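Long-range contacts in mandelate racemase/muconate lactonizing protein (Alicyclobacillus acidocaldarius LAA1, PDB 3QLD), which belongs to the mandelate racemase/muconate lactonizing branch of the enolase superfamily, pairing an N-terminal capping domain with a C-terminal TIM-type barrel: residues D246-S251 with G272-G276; R167-I172 with Q218-Q222. All blocks are in the same frame, centred on the assembly; numbering follows the deposited sequence.

Contact 1 of 2, residues D246-S251 with G272-G276; sequences DESVRS and GRLGG
The carbonyl oxygen of Val249 is gripped by two nitrogens of one guanidinium: Arg273 NE lies 3.0 Å from Val249 O and Arg273 NH2 3.1 Å from the same atom. The oxygen sits almost in the guanidinium plane, so the grip is side-on. Seen from the acceptor, NH2 arrives within the carbonyl plane, whereas NE stands 39° above it. The third nitrogen turns to the carboxylate, and the salt bridge from Arg273 NH1 to Asp246 OD1 measures 2.7 Å, with the two flat groups inclined at 67°. OD1 also bonds to Tyr56, while OD2 pairs with Lys270. Arg273 gets there by running straight from its backbone to CD and then bending at chi3 (79°), which lays the guanidinium over the Asp246 peptide carbonyl, Asp246 C being 3.7 Å above its plane. That carbonyl, at the start of the 246-249 type I turn, accepts the N-H of Val249 at the turn's other end. Beside the polar centre Leu274 supplies the apolar part, its CD2 methyl resting 3.9 Å from Arg250 C. With NH1 on Asp246, NE and NH2 on Val249 O, and NH2 also on Asn268 O, the buried guanidinium has its rotation fixed and fastens the turn after strand 243-245 to helix 271-274.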
loop_
_atom_site.group_PDB
_atom_site.type_symbol
_atom_site.label_atom_id
_atom_site.label_comp_id
_atom_site.label_asym_id
_atom_site.label_seq_id
_atom_site.Cartn_x
_atom_site.Cartn_y
_atom_site.Cartn_z
ATOM N N ASP A 246 14.312 -2.831 4.688
ATOM C CA ASP A 246 13.793 -1.478 4.986
ATOM C C ASP A 246 12.344 -1.546 4.422
ATOM O O ASP A 246 11.449 -1.913 5.175
ATOM C CB ASP A 246 14.722 -0.430 4.346
ATOM C CG ASP A 246 14.183 0.990 4.339
ATOM O OD1 ASP A 246 13.152 1.270 4.931
ATOM O OD2 ASP A 246 14.835 1.829 3.701
ATOM N N GLU A 247 12.168 -1.260 3.145
ATOM C CA GLU A 247 10.801 -1.024 2.577
ATOM C C GLU A 247 10.010 -2.319 2.427
ATOM O O GLU A 247 8.769 -2.314 2.431
ATOM C CB GLU A 247 10.831 -0.126 1.300
ATOM C CG GLU A 247 11.406 -0.810 0.079
ATOM C CD GLU A 247 12.927 -0.573 -0.054
ATOM O OE1 GLU A 247 13.396 -0.737 -1.188
ATOM O OE2 GLU A 247 13.639 -0.200 0.944
ATOM N N SER A 248 10.728 -3.446 2.419
ATOM C CA SER A 248 10.059 -4.753 2.414
ATOM C C SER A 248 9.315 -5.091 3.663
ATOM O O SER A 248 8.625 -6.110 3.670
ATOM C CB SER A 248 11.058 -5.885 2.128
ATOM O OG SER A 248 11.514 -5.828 0.797
ATOM N N VAL A 249 9.538 -4.326 4.736
ATOM C CA VAL A 249 8.837 -4.511 5.967
ATOM C C VAL A 249 8.085 -3.204 6.383
ATOM O O VAL A 249 8.657 -2.288 6.987
ATOM C CB VAL A 249 9.777 -4.918 7.075
ATOM C CG1 VAL A 249 9.007 -4.858 8.406
ATOM C CG2 VAL A 249 10.332 -6.424 6.807
ATOM N N ARG A 250 6.791 -3.189 6.107
ATOM C CA ARG A 250 5.945 -2.004 6.324
ATOM C C ARG A 250 5.040 -2.125 7.535
ATOM O O ARG A 250 4.298 -1.189 7.813
ATOM C CB ARG A 250 4.999 -1.776 5.118
ATOM C CG ARG A 250 5.551 -1.944 3.720
ATOM C CD ARG A 250 6.312 -0.678 3.286
ATOM N NE ARG A 250 6.487 -0.402 1.835
ATOM C CZ ARG A 250 6.588 -1.260 0.793
ATOM N NH1 ARG A 250 6.498 -2.593 0.929
ATOM N NH2 ARG A 250 6.795 -0.755 -0.439
ATOM N N SER A 251 5.002 -3.282 8.181
ATOM C CA SER A 251 4.073 -3.538 9.276
ATOM C C SER A 251 4.678 -4.568 10.183
ATOM O O SER A 251 5.574 -5.308 9.772
ATOM C CB SER A 251 2.752 -4.113 8.767
ATOM O OG SER A 251 2.895 -5.466 8.310
ATOM N N GLY A 272 7.953 6.419 10.944
ATOM C CA GLY A 272 6.888 6.879 10.037
ATOM C C GLY A 272 6.465 5.763 9.087
ATOM O O GLY A 272 5.288 5.531 8.866
ATOM N N ARG A 273 7.427 5.012 8.567
ATOM C CA ARG A 273 7.101 3.939 7.580
ATOM C C ARG A 273 6.257 2.879 8.316
ATOM O O ARG A 273 5.377 2.240 7.755
ATOM C CB ARG A 273 8.438 3.331 7.063
ATOM C CG ARG A 273 8.299 2.330 5.871
ATOM C CD ARG A 273 9.672 1.554 5.504
ATOM N NE ARG A 273 9.908 0.434 6.447
ATOM C CZ ARG A 273 10.926 0.350 7.305
ATOM N NH1 ARG A 273 11.869 1.285 7.338
ATOM N NH2 ARG A 273 11.011 -0.714 8.125
ATOM N N LEU A 274 6.529 2.683 9.603
ATOM C CA LEU A 274 5.843 1.615 10.365
ATOM C C LEU A 274 4.484 1.985 10.903
ATOM O O LEU A 274 3.723 1.121 11.309
ATOM C CB LEU A 274 6.776 1.053 11.467
ATOM C CG LEU A 274 7.972 0.300 10.921
ATOM C CD1 LEU A 274 8.966 0.075 12.081
ATOM C CD2 LEU A 274 7.425 -1.039 10.366
ATOM N N GLY A 275 4.146 3.295 10.894
ATOM C CA GLY A 275 2.886 3.719 11.477
ATOM C C GLY A 275 2.975 4.467 12.815
ATOM O O GLY A 275 1.912 4.756 13.443
ATOM N N GLY A 276 4.183 4.828 13.227
ATOM C CA GLY A 276 4.308 5.697 14.396
ATOM C C GLY A 276 5.113 5.075 15.521
ATOM O O GLY A 276 5.781 4.023 15.355
#

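Contact 2 of 2, residues R167-I172 with Q218-Q222; sequences RVKLKI and QFIEQ
Arg167 and Lys169, two residues apart on strand 167-171, reach toward 218-222 and bracket the rim of the Phe219 ring. Arg167 NH1 is 3.8 Å from Phe219 CE2, and Lys169 CD is 3.9 Å from CE1, both near the plane of the ring. Seen from the arginine the relation is different: the phenyl edge stands over the centre of one guanidinium face, the planes 80° apart. With chi1 at 54°, Phe219 holds its ring between its own backbone N and carbonyl carbon, and Trp295 stacks on it. Arg167 NH1 also donates to Gln218 OE1 at 3.0 Å, arriving in the amide's carbonyl plane although the oxygen is tilted 22° from the guanidinium plane. Further along, Lys169 bends at chi3 and chi4 to bring NZ to 3.1 Å from Glu221 OE1, on the syn lone pair. The stronger partner of that ammonium is Asp323, which also takes Arg167 NH2; Glu221 OE2 is bonded to Asn268.

Against this close-fitting row, the apolar end is loose: Ile172 CD1 and Ile220 CG2 come no nearer than 4.4 Å. The other margin is Gln218, partly exposed where its neighbours are buried. The backbones stay far apart, the closest CA atoms, of Ile172 and Ile220, being 9.1 Å from each other, because strand 192-196 runs between the two strands in the sheet. The row of Arg167, Lys169, Phe219 and Glu221, meeting across an intervening parallel strand on the inner side of a closed sheet, is characteristic of a TIM-type barrel, here that of the enolase C-terminal domain.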
loop_
_atom_site.group_PDB
_atom_site.type_symbol
_atom_site.label_atom_id
_atom_site.label_comp_id
_atom_site.label_asym_id
_atom_site.label_seq_id
_atom_site.Cartn_x
_atom_site.Cartn_y
_atom_site.Cartn_z
ATOM N N ARG A 167 30.108 4.282 11.063
ATOM C CA ARG A 167 29.769 3.219 10.081
ATOM C C ARG A 167 29.863 3.817 8.734
ATOM O O ARG A 167 29.506 5.005 8.551
ATOM C CB ARG A 167 28.356 2.700 10.313
ATOM C CG ARG A 167 28.032 1.372 9.569
ATOM C CD ARG A 167 26.643 0.790 9.884
ATOM N NE ARG A 167 25.575 1.721 9.473
ATOM C CZ ARG A 167 24.372 1.717 10.048
ATOM N NH1 ARG A 167 24.074 0.799 10.946
ATOM N NH2 ARG A 167 23.429 2.584 9.684
ATOM N N VAL A 168 30.284 3.031 7.751
ATOM C CA VAL A 168 29.967 3.456 6.392
ATOM C C VAL A 168 29.015 2.452 5.730
ATOM O O VAL A 168 29.191 1.225 5.923
ATOM C CB VAL A 168 31.216 3.659 5.455
ATOM C CG1 VAL A 168 32.064 4.870 5.946
ATOM C CG2 VAL A 168 32.047 2.368 5.298
ATOM N N LYS A 169 28.074 2.960 4.914
ATOM C CA LYS A 169 27.159 2.054 4.137
ATOM C C LYS A 169 27.393 2.330 2.672
ATOM O O LYS A 169 27.143 3.451 2.156
ATOM C CB LYS A 169 25.685 2.246 4.534
ATOM C CG LYS A 169 24.666 1.316 3.774
ATOM C CD LYS A 169 23.305 1.310 4.444
ATOM C CE LYS A 169 22.717 2.724 4.648
ATOM N NZ LYS A 169 21.212 2.809 4.483
ATOM N N LEU A 170 27.921 1.339 1.984
ATOM C CA LEU A 170 28.259 1.447 0.624
ATOM C C LEU A 170 27.112 1.002 -0.303
ATOM O O LEU A 170 26.585 -0.107 -0.156
ATOM C CB LEU A 170 29.409 0.497 0.336
ATOM C CG LEU A 170 30.633 0.643 1.246
ATOM C CD1 LEU A 170 31.714 -0.130 0.511
ATOM C CD2 LEU A 170 30.995 2.148 1.285
ATOM N N LYS A 171 26.801 1.828 -1.313
ATOM C CA LYS A 171 25.854 1.402 -2.353
ATOM C C LYS A 171 26.533 0.401 -3.237
ATOM O O LYS A 171 27.679 0.597 -3.633
ATOM C CB LYS A 171 25.365 2.619 -3.160
ATOM C CG LYS A 171 24.553 3.560 -2.320
ATOM C CD LYS A 171 23.102 3.052 -2.128
ATOM C CE LYS A 171 22.346 3.924 -1.104
ATOM N NZ LYS A 171 20.899 4.071 -1.465
ATOM N N ILE A 172 25.872 -0.734 -3.478
ATOM C CA ILE A 172 26.416 -1.763 -4.293
ATOM C C ILE A 172 25.393 -2.285 -5.339
ATOM O O ILE A 172 24.174 -2.085 -5.170
ATOM C CB ILE A 172 26.918 -2.969 -3.456
ATOM C CG1 ILE A 172 25.750 -3.625 -2.691
ATOM C CG2 ILE A 172 28.110 -2.501 -2.567
ATOM C CD1 ILE A 172 26.099 -5.081 -2.232
ATOM N N GLN A 218 28.198 -5.647 8.292
ATOM C CA GLN A 218 27.190 -5.641 9.314
ATOM C C GLN A 218 25.829 -6.170 8.770
ATOM O O GLN A 218 25.087 -6.837 9.497
ATOM C CB GLN A 218 27.062 -4.217 9.827
ATOM C CG GLN A 218 26.265 -4.086 11.075
ATOM C CD GLN A 218 26.226 -2.645 11.544
ATOM O OE1 GLN A 218 25.354 -1.863 11.127
ATOM N NE2 GLN A 218 27.205 -2.266 12.346
ATOM N N PHE A 219 25.557 -5.859 7.502
ATOM C CA PHE A 219 24.340 -6.355 6.772
ATOM C C PHE A 219 24.468 -5.948 5.291
ATOM O O PHE A 219 25.335 -5.124 4.929
ATOM C CB PHE A 219 23.026 -5.771 7.369
ATOM C CG PHE A 219 23.008 -4.237 7.441
ATOM C CD1 PHE A 219 22.688 -3.473 6.309
ATOM C CD2 PHE A 219 23.252 -3.590 8.658
ATOM C CE1 PHE A 219 22.705 -2.059 6.374
ATOM C CE2 PHE A 219 23.232 -2.170 8.751
ATOM C CZ PHE A 219 22.930 -1.435 7.592
ATOM N N ILE A 220 23.610 -6.575 4.453
ATOM C CA ILE A 220 23.404 -6.222 3.042
ATOM C C ILE A 220 21.919 -5.837 3.048
ATOM O O ILE A 220 21.090 -6.664 3.414
ATOM C CB ILE A 220 23.695 -7.382 2.074
ATOM C CG1 ILE A 220 25.208 -7.755 2.121
ATOM C CG2 ILE A 220 23.234 -6.997 0.569
ATOM C CD1 ILE A 220 25.521 -9.014 1.394
ATOM N N GLU A 221 21.602 -4.573 2.680
ATOM C CA GLU A 221 20.222 -4.110 2.736
ATOM C C GLU A 221 19.512 -4.337 1.387
ATOM O O GLU A 221 20.104 -4.110 0.330
ATOM C CB GLU A 221 20.264 -2.598 3.004
ATOM C CG GLU A 221 18.891 -1.985 3.352
ATOM C CD GLU A 221 19.064 -0.588 3.920
ATOM O OE1 GLU A 221 20.163 -0.006 3.781
ATOM O OE2 GLU A 221 18.123 -0.081 4.507
ATOM N N GLN A 222 18.268 -4.818 1.450
ATOM C CA GLN A 222 17.377 -4.941 0.244
ATOM C C GLN A 222 18.063 -5.539 -0.974
ATOM O O GLN A 222 18.145 -4.934 -2.033
ATOM C CB GLN A 222 16.774 -3.543 -0.035
ATOM C CG GLN A 222 15.759 -3.050 1.074
ATOM C CD GLN A 222 14.380 -3.753 1.139
ATOM O OE1 GLN A 222 13.797 -3.885 2.226
ATOM N NE2 GLN A 222 13.875 -4.240 -0.001
#

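Both contacts are largely buried and belong to the same barrel domain, with their centres about 19 Å apart, but they use different parts of it. Contact 2 joins two sheet strands through side chains alone, mixing charge with an aromatic ring. Contact 1 lies nearer the centre of the chain, where a loop following a strand meets a short helix, and there an arginine divides its bonds between main-chain oxygens and a carboxylate. Gln222 ties them together: its OE1 is 2.7 Å from Asp246 N, and its NE2 is 3.0 Å from Ser248 OG. Arg253 of the second subunit packs on Ser248 in contact 1, but that subunit does not touch contact 2.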